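Local coordinates for fatty acid multifunctional protein (atmfp2) (PDB 2WTB) that hydrates long-chain enoyl-CoA and oxidises 3-hydroxyacyl-CoA in peroxisomal fatty acid beta-oxidation during seed germination, at residues D16-I21 / T196-A201; I93-L98 / T151-R156; H420-S425 / A470-D475; M501-T506 / T552-N557; P666-G669 / F673-D676. All coordinates share one frame; numbering follows the deposited sequence.

The five contacts sample the successive parts of one long chain. Contacts 1 and 2 both belong to the enoyl-CoA hydratase/isomerase region, and contact 2 falls within the chain between the two segments of contact 1; their centres are 21 Å apart. Contact 2 is the one near the predicted active site: the side chain of I94 is about 5 Å from that of E119 and about 10 Å from that of E139, the two predicted catalytic glutamates. Contact 3 lies in the NAD-binding domain, about 51 Å from contact 2 between centres. Contact 4 is in the C-terminal dehydrogenase domain, its centre 28 Å from that of contact 3. Contact 5 follows later, its centre 22 Å from that of contact 4.

Contact 1. Residues D16-I21 / T196-A201; sequences DGVAVI and TARRWA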
# COMPACT_ATOMS: atom_id res chain seq x y z
N ASP A 16 22.72 40.97 2.99
CA ASP A 16 23.69 40.44 3.93
C ASP A 16 24.66 39.51 3.22
O ASP A 16 25.59 38.97 3.83
CB ASP A 16 22.99 39.70 5.08
CG ASP A 16 22.07 38.60 4.59
OD1 ASP A 16 22.04 38.33 3.37
OD2 ASP A 16 21.36 38.00 5.43
N GLY A 17 24.45 39.32 1.92
CA GLY A 17 25.34 38.53 1.11
C GLY A 17 24.96 37.06 1.03
O GLY A 17 25.63 36.27 0.37
N VAL A 18 23.88 36.70 1.72
CA VAL A 18 23.41 35.32 1.71
C VAL A 18 22.54 35.03 0.48
O VAL A 18 21.59 35.76 0.20
CB VAL A 18 22.61 34.97 2.98
CG1 VAL A 18 22.28 33.49 2.99
CG2 VAL A 18 23.40 35.35 4.22
N ALA A 19 22.88 33.97 -0.24
CA ALA A 19 22.10 33.56 -1.40
C ALA A 19 21.06 32.51 -1.01
O ALA A 19 21.39 31.43 -0.53
CB ALA A 19 23.02 33.01 -2.49
N VAL A 20 19.78 32.85 -1.21
CA VAL A 20 18.68 31.94 -0.91
C VAL A 20 18.19 31.27 -2.19
O VAL A 20 17.76 31.94 -3.13
CB VAL A 20 17.50 32.69 -0.27
CG1 VAL A 20 16.40 31.71 0.10
CG2 VAL A 20 17.97 33.48 0.94
N ILE A 21 18.24 29.94 -2.21
CA ILE A 21 17.80 29.17 -3.36
C ILE A 21 16.50 28.44 -3.05
O ILE A 21 16.45 27.61 -2.14
CB ILE A 21 18.86 28.13 -3.77
CG1 ILE A 21 20.20 28.81 -4.01
CG2 ILE A 21 18.41 27.36 -5.01
CD1 ILE A 21 21.29 27.84 -4.42
N THR A 196 16.17 32.43 10.27
CA THR A 196 17.06 31.67 11.14
C THR A 196 18.20 31.06 10.33
O THR A 196 19.36 31.08 10.76
CB THR A 196 16.30 30.56 11.88
OG1 THR A 196 15.30 31.14 12.73
CG2 THR A 196 17.26 29.74 12.74
N ALA A 197 17.88 30.53 9.15
CA ALA A 197 18.88 29.86 8.33
C ALA A 197 19.98 30.80 7.86
O ALA A 197 21.17 30.46 7.93
CB ALA A 197 18.22 29.16 7.14
N ARG A 198 19.60 31.98 7.37
CA ARG A 198 20.60 32.94 6.90
C ARG A 198 21.43 33.50 8.06
O ARG A 198 22.62 33.79 7.89
CB ARG A 198 19.95 34.07 6.08
CG ARG A 198 19.03 34.99 6.87
CD ARG A 198 18.77 36.30 6.13
NE ARG A 198 17.98 36.11 4.91
CZ ARG A 198 18.41 36.41 3.69
NH1 ARG A 198 19.62 36.92 3.51
NH2 ARG A 198 17.62 36.21 2.64
N ARG A 199 20.82 33.64 9.23
CA ARG A 199 21.54 34.03 10.43
C ARG A 199 22.54 32.93 10.81
O ARG A 199 23.67 33.21 11.21
CB ARG A 199 20.58 34.28 11.59
CG ARG A 199 21.26 34.69 12.88
CD ARG A 199 20.31 34.65 14.07
NE ARG A 199 19.94 33.28 14.42
CZ ARG A 199 20.67 32.48 15.19
NH1 ARG A 199 21.82 32.92 15.70
NH2 ARG A 199 20.26 31.25 15.46
N TRP A 200 22.10 31.68 10.69
CA TRP A 200 22.95 30.54 10.99
C TRP A 200 24.12 30.48 10.01
O TRP A 200 25.26 30.24 10.41
CB TRP A 200 22.13 29.24 10.92
CG TRP A 200 22.77 28.08 11.61
CD1 TRP A 200 23.83 27.34 11.16
CD2 TRP A 200 22.39 27.50 12.87
NE1 TRP A 200 24.13 26.35 12.07
CE2 TRP A 200 23.26 26.43 13.12
CE3 TRP A 200 21.40 27.80 13.81
CZ2 TRP A 200 23.17 25.65 14.27
CZ3 TRP A 200 21.31 27.03 14.95
CH2 TRP A 200 22.19 25.96 15.17
N ALA A 201 23.83 30.72 8.74
CA ALA A 201 24.85 30.67 7.69
C ALA A 201 25.98 31.67 7.92
O ALA A 201 27.15 31.34 7.72
CB ALA A 201 24.21 30.89 6.33
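D16 and R198 form a salt bridge between the turn before strand 18-24 and helix 193-205. R198 NH1 donates to D16 OD2 at 2.8 Å, on the syn side of the carboxylate. The bond is fairly straight, 158° at the hydrogen. The two side chains cross at about a right angle, with their flat groups 29° apart. In R198 the bend at chi3 (68°) brings the guanidinium to D16, beside V18 and V20. D16 OD1 accepts from V18 N at 3.0 Å, from above the carboxylate plane. This is an Asx turn leading into the second strand of the crotonase-type sheet. With a leucine in place of D16, R198 would probably lose its anionic mate and the turn its side-chain acceptor. The inner side of the contact is closely packed around buried V18. Its CB is 3.6 Å from R198 NH1, and its CG1 lies against R198 CB. V18 also rests on V56 of strand 54-59, while A201 reaches A54. The outer side is nearer solvent: D16, V20 and R198 are all partly exposed. There V20 touches the arginine through a single methyl, CG2, which is 3.2 Å from R198 NH2 and meets the guanidinium obliquely.

Contact 2. Residues I93-L98 / T151-R156; sequences IITDLL and TQRLPR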
# COMPACT_ATOMS: atom_id res chain seq x y z
N ILE A 93 28.26 16.87 -7.69
CA ILE A 93 27.41 18.02 -7.40
C ILE A 93 27.18 18.21 -5.90
O ILE A 93 27.50 19.27 -5.35
CB ILE A 93 26.05 17.91 -8.10
CG1 ILE A 93 26.24 17.77 -9.61
CG2 ILE A 93 25.18 19.12 -7.78
CD1 ILE A 93 27.14 18.82 -10.21
N ILE A 94 26.63 17.20 -5.26
CA ILE A 94 26.26 17.30 -3.85
C ILE A 94 27.46 17.30 -2.91
O ILE A 94 27.56 18.14 -2.01
CB ILE A 94 25.29 16.18 -3.45
CG1 ILE A 94 23.90 16.44 -4.04
CG2 ILE A 94 25.20 16.06 -1.94
CD1 ILE A 94 22.85 15.45 -3.58
N THR A 95 28.39 16.37 -3.12
CA THR A 95 29.52 16.18 -2.21
C THR A 95 30.66 17.16 -2.45
O THR A 95 31.14 17.81 -1.51
CB THR A 95 30.05 14.75 -2.28
OG1 THR A 95 29.03 13.83 -1.87
CG2 THR A 95 31.26 14.58 -1.38
N ASP A 96 31.10 17.27 -3.70
CA ASP A 96 32.24 18.11 -4.03
C ASP A 96 31.87 19.58 -4.21
O ASP A 96 32.42 20.44 -3.53
CB ASP A 96 32.93 17.58 -5.29
CG ASP A 96 33.62 16.25 -5.07
OD1 ASP A 96 33.84 15.89 -3.89
OD2 ASP A 96 33.95 15.56 -6.06
N LEU A 97 30.94 19.85 -5.11
CA LEU A 97 30.54 21.22 -5.41
C LEU A 97 29.91 21.90 -4.20
O LEU A 97 30.32 23.00 -3.82
CB LEU A 97 29.57 21.25 -6.59
CG LEU A 97 29.03 22.62 -7.00
CD1 LEU A 97 30.16 23.57 -7.38
CD2 LEU A 97 28.04 22.49 -8.15
N LEU A 98 28.93 21.25 -3.60
CA LEU A 98 28.14 21.85 -2.54
C LEU A 98 28.78 21.71 -1.16
O LEU A 98 29.15 22.71 -0.54
CB LEU A 98 26.72 21.27 -2.54
CG LEU A 98 25.67 21.95 -1.65
CD1 LEU A 98 24.26 21.67 -2.17
CD2 LEU A 98 25.80 21.51 -0.20
N THR A 151 23.05 6.84 2.27
CA THR A 151 23.66 5.66 2.87
C THR A 151 24.90 6.03 3.68
O THR A 151 25.40 5.22 4.46
CB THR A 151 24.05 4.60 1.81
OG1 THR A 151 24.75 5.24 0.74
CG2 THR A 151 22.81 3.91 1.27
N GLN A 152 25.39 7.25 3.50
CA GLN A 152 26.60 7.71 4.18
C GLN A 152 26.30 8.72 5.28
O GLN A 152 26.72 8.55 6.43
CB GLN A 152 27.58 8.32 3.18
CG GLN A 152 28.02 7.36 2.09
CD GLN A 152 28.60 6.08 2.65
OE1 GLN A 152 29.37 6.11 3.62
NE2 GLN A 152 28.25 4.96 2.04
N ARG A 153 25.57 9.78 4.93
CA ARG A 153 25.37 10.90 5.85
C ARG A 153 24.38 10.61 6.98
O ARG A 153 24.54 11.13 8.08
CB ARG A 153 24.98 12.15 5.07
CG ARG A 153 26.06 12.61 4.11
CD ARG A 153 25.75 13.96 3.47
NE ARG A 153 26.89 14.43 2.69
CZ ARG A 153 27.10 14.12 1.41
NH1 ARG A 153 26.26 13.32 0.77
NH2 ARG A 153 28.17 14.59 0.79
N LEU A 154 23.37 9.79 6.71
CA LEU A 154 22.37 9.48 7.73
C LEU A 154 22.98 8.80 8.96
O LEU A 154 22.79 9.28 10.08
CB LEU A 154 21.22 8.64 7.15
CG LEU A 154 20.08 8.30 8.11
CD1 LEU A 154 19.57 9.54 8.81
CD2 LEU A 154 18.95 7.58 7.39
N PRO A 155 23.70 7.69 8.77
CA PRO A 155 24.33 7.04 9.93
C PRO A 155 25.30 7.97 10.65
O PRO A 155 25.45 7.86 11.87
CB PRO A 155 25.09 5.86 9.30
CG PRO A 155 24.37 5.59 8.02
CD PRO A 155 23.93 6.93 7.53
N ARG A 156 25.95 8.87 9.92
CA ARG A 156 26.90 9.79 10.52
C ARG A 156 26.24 10.94 11.28
O ARG A 156 26.86 11.57 12.14
CB ARG A 156 27.86 10.35 9.45
CG ARG A 156 28.79 9.30 8.89
CD ARG A 156 29.62 9.83 7.73
NE ARG A 156 30.32 8.75 7.04
CZ ARG A 156 31.54 8.34 7.36
NH1 ARG A 156 32.20 8.91 8.35
NH2 ARG A 156 32.10 7.35 6.68
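This is a buried polar contact between two helices of the crotonase-type hydratase/isomerase region. T95 on helix 88-99 meets R153 on helix 150-158. The backbones stand well apart, with 10.5 Å between T95 CA and R153 CA, so the arginine spans the gap. Its chain is extended from CG to NE (chi2 -172°, chi3 173°), and this carries the guanidinium to the other helix. Helix 88-99 widens here to a pi-type turn, where L98 N bonds to I93 O, five residues back. Helix 150-158 is kinked at P155, whose ring nitrogen has no hydrogen to give to the turn before.

The guanidinium has a stronger partner in E99, just past the first segment, which forms a salt bridge with R153 NH2. That charge pair probably offsets the cost of burying the arginine. T95 also has a second polar partner, S90 O, five residues earlier in its own helix. M122 of helix 116-123 and V215 pack against R153. I94 also packs on A123 and F148, and it lies near E119, a predicted catalytic residue. Across the contact I94 adds a looser touch, with its methyl CG2 4.0 Å from R153 NH1 and oblique to the guanidinium. At the edge of that group, almost in its plane, R153 NH2 donates to T95 OG1 at 2.9 Å and 168°.

Contact 3. Residues H420-S425 / A470-D475; sequences HCILAS and AQVIVD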
# COMPACT_ATOMS: atom_id res chain seq x y z
N HIS A 420 -31.34 12.49 -1.85
CA HIS A 420 -29.96 12.53 -2.34
C HIS A 420 -29.10 11.48 -1.66
O HIS A 420 -27.98 11.20 -2.10
CB HIS A 420 -29.36 13.91 -2.08
CG HIS A 420 -29.16 14.22 -0.63
ND1 HIS A 420 -30.17 14.69 0.18
CD2 HIS A 420 -28.06 14.11 0.16
CE1 HIS A 420 -29.70 14.86 1.40
NE2 HIS A 420 -28.42 14.52 1.42
N CYS A 421 -29.62 10.90 -0.58
CA CYS A 421 -28.86 9.97 0.24
C CYS A 421 -28.40 8.73 -0.53
O CYS A 421 -29.18 8.13 -1.27
CB CYS A 421 -29.69 9.55 1.45
SG CYS A 421 -28.81 8.51 2.62
N ILE A 422 -27.14 8.37 -0.35
CA ILE A 422 -26.57 7.20 -1.02
C ILE A 422 -27.02 5.91 -0.35
O ILE A 422 -26.93 5.76 0.87
CB ILE A 422 -25.04 7.26 -1.06
CG1 ILE A 422 -24.58 8.43 -1.94
CG2 ILE A 422 -24.46 5.95 -1.58
CD1 ILE A 422 -23.09 8.66 -1.91
N LEU A 423 -27.52 4.97 -1.15
CA LEU A 423 -28.02 3.70 -0.64
C LEU A 423 -27.01 2.58 -0.87
O LEU A 423 -27.18 1.73 -1.75
CB LEU A 423 -29.37 3.35 -1.28
CG LEU A 423 -30.62 3.99 -0.67
CD1 LEU A 423 -30.33 5.37 -0.09
CD2 LEU A 423 -31.75 4.05 -1.68
N ALA A 424 -25.95 2.58 -0.06
CA ALA A 424 -24.85 1.64 -0.23
C ALA A 424 -25.05 0.37 0.60
O ALA A 424 -25.66 0.41 1.67
CB ALA A 424 -23.53 2.30 0.12
N SER A 425 -24.53 -0.74 0.09
CA SER A 425 -24.62 -2.02 0.79
C SER A 425 -23.26 -2.70 0.90
O SER A 425 -22.46 -2.66 -0.03
CB SER A 425 -25.61 -2.95 0.09
OG SER A 425 -25.47 -4.28 0.57
N ALA A 470 -22.83 7.93 -11.90
CA ALA A 470 -21.43 8.32 -11.80
C ALA A 470 -21.17 9.19 -10.57
O ALA A 470 -20.15 9.03 -9.90
CB ALA A 470 -21.00 9.06 -13.06
N GLN A 471 -22.10 10.09 -10.28
CA GLN A 471 -21.94 11.03 -9.17
C GLN A 471 -21.87 10.32 -7.82
O GLN A 471 -21.17 10.77 -6.91
CB GLN A 471 -23.06 12.07 -9.16
CG GLN A 471 -23.04 12.99 -7.95
CD GLN A 471 -21.86 13.94 -7.94
OE1 GLN A 471 -21.62 14.65 -8.91
NE2 GLN A 471 -21.13 13.96 -6.83
N VAL A 472 -22.59 9.21 -7.69
CA VAL A 472 -22.54 8.42 -6.46
C VAL A 472 -21.19 7.72 -6.32
O VAL A 472 -20.62 7.64 -5.23
CB VAL A 472 -23.69 7.39 -6.39
CG1 VAL A 472 -23.50 6.45 -5.21
CG2 VAL A 472 -25.03 8.10 -6.29
N ILE A 473 -20.68 7.22 -7.44
CA ILE A 473 -19.38 6.56 -7.46
C ILE A 473 -18.27 7.56 -7.11
O ILE A 473 -17.40 7.27 -6.30
CB ILE A 473 -19.09 5.92 -8.83
CG1 ILE A 473 -20.02 4.73 -9.05
CG2 ILE A 473 -17.64 5.50 -8.92
CD1 ILE A 473 -19.94 4.15 -10.45
N VAL A 474 -18.32 8.73 -7.74
CA VAL A 474 -17.36 9.79 -7.45
C VAL A 474 -17.42 10.17 -5.97
O VAL A 474 -16.40 10.47 -5.36
CB VAL A 474 -17.63 11.03 -8.32
CG1 VAL A 474 -17.02 12.28 -7.69
CG2 VAL A 474 -17.09 10.82 -9.73
N ASP A 475 -18.62 10.13 -5.40
CA ASP A 475 -18.79 10.43 -3.98
C ASP A 475 -18.10 9.39 -3.11
O ASP A 475 -17.26 9.71 -2.28
CB ASP A 475 -20.28 10.49 -3.62
CG ASP A 475 -20.95 11.75 -4.14
OD1 ASP A 475 -20.24 12.74 -4.41
OD2 ASP A 475 -22.20 11.74 -4.28
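Strand 422-425 runs past the first turns of helix 470-482, and the backbones are nearest at I422 and V472, with 6.9 Å between their CA atoms. I422 carries the strand side of the contact with two branches. Its CG2 meets V472 CG1 at 3.8 Å, and the two side chains reach toward each other, tip to tip. The other branch goes further along the helix. CG1 lies anti to the carbonyl carbon (chi1 -66°) and chi2 is extended (173°), which carries CD1 to D475 CB, 3.8 Å away. There the isoleucine and the aspartate cross obliquely, and the methyl meets the carbon stem of the acid.

The carboxylate of D475 has polar partners of its own. OD2 forms a salt bridge with R310 NE. OD1 accepts from Q471 NE2 at 2.9 Å, one helical turn back, from above the carboxylate plane. That bond is bent, with 131° at the hydrogen. Q471 NE2 also bonds to V308 O. A buried acid is thus held by an arginine and an amide beside an apolar patch.

V446 on the neighbouring strand 445-450 touches both I422 and V472, and M394 touches I422 from strand 394-397. The helix therefore packs on one face of the central sheet. This is the alpha/beta layering of the Rossmann-type NAD-binding domain of 3-hydroxyacyl-CoA dehydrogenases.

Contact 4. Residues M501-T506 / T552-N557; sequences MFFPYT and TQFIEN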
# COMPACT_ATOMS: atom_id res chain seq x y z
N MET A 501 -11.82 -13.62 -7.69
CA MET A 501 -10.48 -13.80 -8.21
C MET A 501 -9.79 -14.99 -7.55
O MET A 501 -9.16 -15.81 -8.21
CB MET A 501 -9.67 -12.54 -7.95
CG MET A 501 -8.67 -12.18 -9.02
SD MET A 501 -7.86 -10.62 -8.60
CE MET A 501 -7.07 -10.24 -10.16
N PHE A 502 -9.93 -15.09 -6.23
CA PHE A 502 -9.20 -16.07 -5.44
C PHE A 502 -10.02 -17.29 -5.02
O PHE A 502 -9.57 -18.09 -4.21
CB PHE A 502 -8.58 -15.41 -4.21
CG PHE A 502 -7.32 -14.66 -4.49
CD1 PHE A 502 -6.09 -15.30 -4.45
CD2 PHE A 502 -7.36 -13.31 -4.81
CE1 PHE A 502 -4.93 -14.61 -4.71
CE2 PHE A 502 -6.19 -12.62 -5.08
CZ PHE A 502 -4.98 -13.27 -5.03
N PHE A 503 -11.22 -17.44 -5.58
CA PHE A 503 -12.03 -18.60 -5.23
C PHE A 503 -11.43 -19.91 -5.75
O PHE A 503 -11.54 -20.94 -5.09
CB PHE A 503 -13.50 -18.42 -5.64
CG PHE A 503 -13.83 -18.93 -7.02
CD1 PHE A 503 -13.89 -20.30 -7.28
CD2 PHE A 503 -14.11 -18.05 -8.05
CE1 PHE A 503 -14.20 -20.77 -8.54
CE2 PHE A 503 -14.42 -18.51 -9.32
CZ PHE A 503 -14.47 -19.87 -9.56
N PRO A 504 -10.79 -19.88 -6.94
CA PRO A 504 -10.12 -21.08 -7.46
C PRO A 504 -8.91 -21.47 -6.61
O PRO A 504 -8.58 -22.65 -6.49
CB PRO A 504 -9.66 -20.65 -8.85
CG PRO A 504 -10.51 -19.48 -9.20
CD PRO A 504 -10.75 -18.78 -7.91
N TYR A 505 -8.25 -20.46 -6.04
CA TYR A 505 -7.10 -20.64 -5.16
C TYR A 505 -7.29 -21.80 -4.18
O TYR A 505 -6.56 -22.78 -4.22
CB TYR A 505 -6.89 -19.34 -4.39
CG TYR A 505 -5.71 -19.29 -3.45
CD1 TYR A 505 -4.41 -19.40 -3.92
CD2 TYR A 505 -5.90 -19.07 -2.09
CE1 TYR A 505 -3.33 -19.33 -3.06
CE2 TYR A 505 -4.83 -18.99 -1.23
CZ TYR A 505 -3.55 -19.12 -1.71
OH TYR A 505 -2.49 -19.04 -0.84
N THR A 506 -8.29 -21.67 -3.31
CA THR A 506 -8.55 -22.69 -2.29
C THR A 506 -9.02 -24.02 -2.87
O THR A 506 -8.68 -25.08 -2.35
CB THR A 506 -9.58 -22.19 -1.26
OG1 THR A 506 -8.91 -21.39 -0.28
CG2 THR A 506 -10.26 -23.35 -0.57
N THR A 552 -19.80 -21.01 -1.55
CA THR A 552 -21.09 -21.47 -2.06
C THR A 552 -21.53 -20.63 -3.25
O THR A 552 -22.06 -21.15 -4.23
CB THR A 552 -22.17 -21.41 -0.97
OG1 THR A 552 -21.71 -22.07 0.21
CG2 THR A 552 -23.45 -22.07 -1.45
N GLN A 553 -21.31 -19.33 -3.14
CA GLN A 553 -21.70 -18.38 -4.18
C GLN A 553 -21.21 -18.81 -5.56
O GLN A 553 -21.95 -18.74 -6.54
CB GLN A 553 -21.16 -16.99 -3.84
CG GLN A 553 -21.66 -15.88 -4.75
CD GLN A 553 -21.12 -14.52 -4.35
OE1 GLN A 553 -20.36 -14.40 -3.39
NE2 GLN A 553 -21.51 -13.49 -5.09
N PHE A 554 -19.97 -19.27 -5.63
CA PHE A 554 -19.35 -19.61 -6.91
C PHE A 554 -19.71 -21.02 -7.37
O PHE A 554 -19.81 -21.28 -8.57
CB PHE A 554 -17.83 -19.47 -6.81
CG PHE A 554 -17.39 -18.17 -6.21
CD1 PHE A 554 -17.02 -18.09 -4.88
CD2 PHE A 554 -17.36 -17.02 -6.98
CE1 PHE A 554 -16.62 -16.88 -4.33
CE2 PHE A 554 -16.96 -15.81 -6.44
CZ PHE A 554 -16.59 -15.75 -5.11
N ILE A 555 -19.91 -21.92 -6.42
CA ILE A 555 -20.32 -23.28 -6.73
C ILE A 555 -21.64 -23.29 -7.51
O ILE A 555 -21.87 -24.16 -8.34
CB ILE A 555 -20.50 -24.12 -5.45
CG1 ILE A 555 -19.18 -24.20 -4.68
CG2 ILE A 555 -21.01 -25.52 -5.79
CD1 ILE A 555 -19.27 -25.03 -3.41
N GLU A 556 -22.48 -22.30 -7.23
CA GLU A 556 -23.82 -22.25 -7.80
C GLU A 556 -23.90 -21.43 -9.09
O GLU A 556 -24.81 -21.61 -9.89
CB GLU A 556 -24.82 -21.71 -6.77
CG GLU A 556 -24.94 -22.58 -5.53
CD GLU A 556 -25.82 -21.97 -4.46
OE1 GLU A 556 -26.20 -20.79 -4.60
OE2 GLU A 556 -26.14 -22.68 -3.48
N ASN A 557 -22.93 -20.54 -9.29
CA ASN A 557 -22.92 -19.69 -10.47
C ASN A 557 -21.85 -20.06 -11.51
O ASN A 557 -21.92 -19.64 -12.66
CB ASN A 557 -22.78 -18.21 -10.08
CG ASN A 557 -24.00 -17.69 -9.34
OD1 ASN A 557 -25.11 -18.19 -9.52
ND2 ASN A 557 -23.80 -16.68 -8.50
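F503 has an unusual first torsion (chi1 91°), and F554 has CG anti to its carbonyl carbon (chi1 -49°). These settings bring the two rings face to face between helices 498-514 and 544-557. The result is an offset stack, with ring centroids 4.6 Å apart and planes at 12°. The nearest ring atoms are F503 CD2 and F554 CD2, 3.6 Å apart. The offset sets each CB over the other ring. F554 CB lies 4.0 Å from the F503 centroid, nearly above its centre. F503 CB lies 3.8 Å from the F554 centroid, shifted toward the rim. Both are CH-pi contacts, so each residue offers a ring face and a methylene.

On the opposite face of the F503 ring, P504 CD, from its own neighbour in sequence, lies over the rim. The helix of F503 is kinked here: the nitrogens of P504 and Y505 make no bond to the turn before. Around the pair, F503 also touches E638 of helix 624-644 and T562. F554 also touches T494, N499 and R500. These contacts set the stack within the all-helical C-terminal dehydrogenase domain.

With an alanine at F554, F503 would probably lose the ring over one face, and a gap is likely to open between the two helices. Both side chains are buried and wholly hydrocarbon. The contact therefore relies on dispersion and hydrophobic burial, with CH-pi attraction at both CB atoms and no polar bond in the pair.

Contact 5. Residues P666-G669 / F673-D676; sequences PYRG and FWAD
A short 3-10 turn, 666-668, leads through G669 into helix 671-678, and its last residues fold against the first turns of that helix. This is local turn-to-helix packing in the helical C-terminal part of the chain. The carbonyl of R668 sits close to both aromatic residues. R668 O lies near the plane of the F673 ring, at its edge, 3.3 Å from CD2. The same oxygen is 3.5 Å from W674 CB. These are carbon contacts and not classical hydrogen bonds.

G669 ends the turn, with its N bonded to P666 O at 2.8 Å. Its phi is positive (83°), and a CB here would run into F673 CD2. The lack of a side chain lets F673 come down on the backbone, with CD2 3.5 Å from G669 CA. F673 also has CG anti to the backbone N (chi1 -179°), which directs the ring to the glycine. Beyond the segments it meets the ring of H288, while its backbone N bonds to D655 OD1.

R668 and W674 lie side by side and point the same way. The arginine is extended, and its NH2 donates to F529 O. The ring of F529 meets W674 edge-to-face, so F529 is a partner of both side chains, through its carbonyl for R668 and its ring for W674. Here the aliphatic part of the arginine does the touching: R668 CD is 3.9 Å from W674 CD1, oblique to the indole.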
# COMPACT_ATOMS: atom_id res chain seq x y z
N PRO A 666 3.85 -7.98 -3.23
CA PRO A 666 3.99 -6.68 -3.91
C PRO A 666 5.17 -6.67 -4.88
O PRO A 666 5.04 -6.13 -5.98
CB PRO A 666 4.26 -5.71 -2.75
CG PRO A 666 3.68 -6.37 -1.55
CD PRO A 666 3.89 -7.84 -1.76
N TYR A 667 6.29 -7.26 -4.48
CA TYR A 667 7.48 -7.29 -5.32
C TYR A 667 7.28 -8.11 -6.59
O TYR A 667 8.12 -8.09 -7.49
CB TYR A 667 8.69 -7.81 -4.53
CG TYR A 667 8.37 -8.98 -3.62
CD1 TYR A 667 8.04 -8.78 -2.29
CD2 TYR A 667 8.40 -10.29 -4.11
CE1 TYR A 667 7.74 -9.85 -1.46
CE2 TYR A 667 8.11 -11.36 -3.29
CZ TYR A 667 7.78 -11.13 -1.97
OH TYR A 667 7.48 -12.20 -1.15
N ARG A 668 6.16 -8.82 -6.67
CA ARG A 668 5.81 -9.55 -7.88
C ARG A 668 4.82 -8.77 -8.74
O ARG A 668 4.32 -9.28 -9.75
CB ARG A 668 5.27 -10.94 -7.55
CG ARG A 668 6.25 -11.80 -6.76
CD ARG A 668 5.90 -13.27 -6.84
NE ARG A 668 6.55 -14.05 -5.79
CZ ARG A 668 7.80 -14.48 -5.84
NH1 ARG A 668 8.55 -14.20 -6.90
NH2 ARG A 668 8.31 -15.17 -4.83
N GLY A 669 4.54 -7.54 -8.34
CA GLY A 669 3.74 -6.62 -9.14
C GLY A 669 2.24 -6.77 -9.04
O GLY A 669 1.50 -5.79 -9.19
N PHE A 673 0.36 -8.50 -13.32
CA PHE A 673 1.74 -8.13 -13.62
C PHE A 673 2.65 -9.36 -13.56
O PHE A 673 3.59 -9.48 -14.35
CB PHE A 673 2.24 -7.06 -12.65
CG PHE A 673 3.65 -6.61 -12.90
CD1 PHE A 673 3.90 -5.46 -13.63
CD2 PHE A 673 4.73 -7.33 -12.41
CE1 PHE A 673 5.20 -5.03 -13.86
CE2 PHE A 673 6.02 -6.91 -12.65
CZ PHE A 673 6.26 -5.76 -13.37
N TRP A 674 2.36 -10.26 -12.63
CA TRP A 674 3.14 -11.48 -12.45
C TRP A 674 2.87 -12.45 -13.60
O TRP A 674 3.80 -13.08 -14.11
CB TRP A 674 2.80 -12.13 -11.11
CG TRP A 674 3.47 -13.45 -10.87
CD1 TRP A 674 4.79 -13.67 -10.60
CD2 TRP A 674 2.84 -14.75 -10.87
NE1 TRP A 674 5.03 -15.01 -10.44
CE2 TRP A 674 3.85 -15.69 -10.60
CE3 TRP A 674 1.54 -15.19 -11.07
CZ2 TRP A 674 3.59 -17.06 -10.52
CZ3 TRP A 674 1.28 -16.55 -11.00
CH2 TRP A 674 2.30 -17.47 -10.73
N ALA A 675 1.61 -12.55 -13.99
CA ALA A 675 1.22 -13.42 -15.10
C ALA A 675 1.99 -13.08 -16.37
O ALA A 675 2.50 -13.97 -17.05
CB ALA A 675 -0.28 -13.33 -15.35
N ASP A 676 2.08 -11.79 -16.70
CA ASP A 676 2.84 -11.36 -17.86
C ASP A 676 4.34 -11.48 -17.61
O ASP A 676 5.14 -11.51 -18.55
CB ASP A 676 2.48 -9.92 -18.24
CG ASP A 676 1.25 -9.85 -19.12
OD1 ASP A 676 0.59 -8.79 -19.14
OD2 ASP A 676 0.95 -10.85 -19.80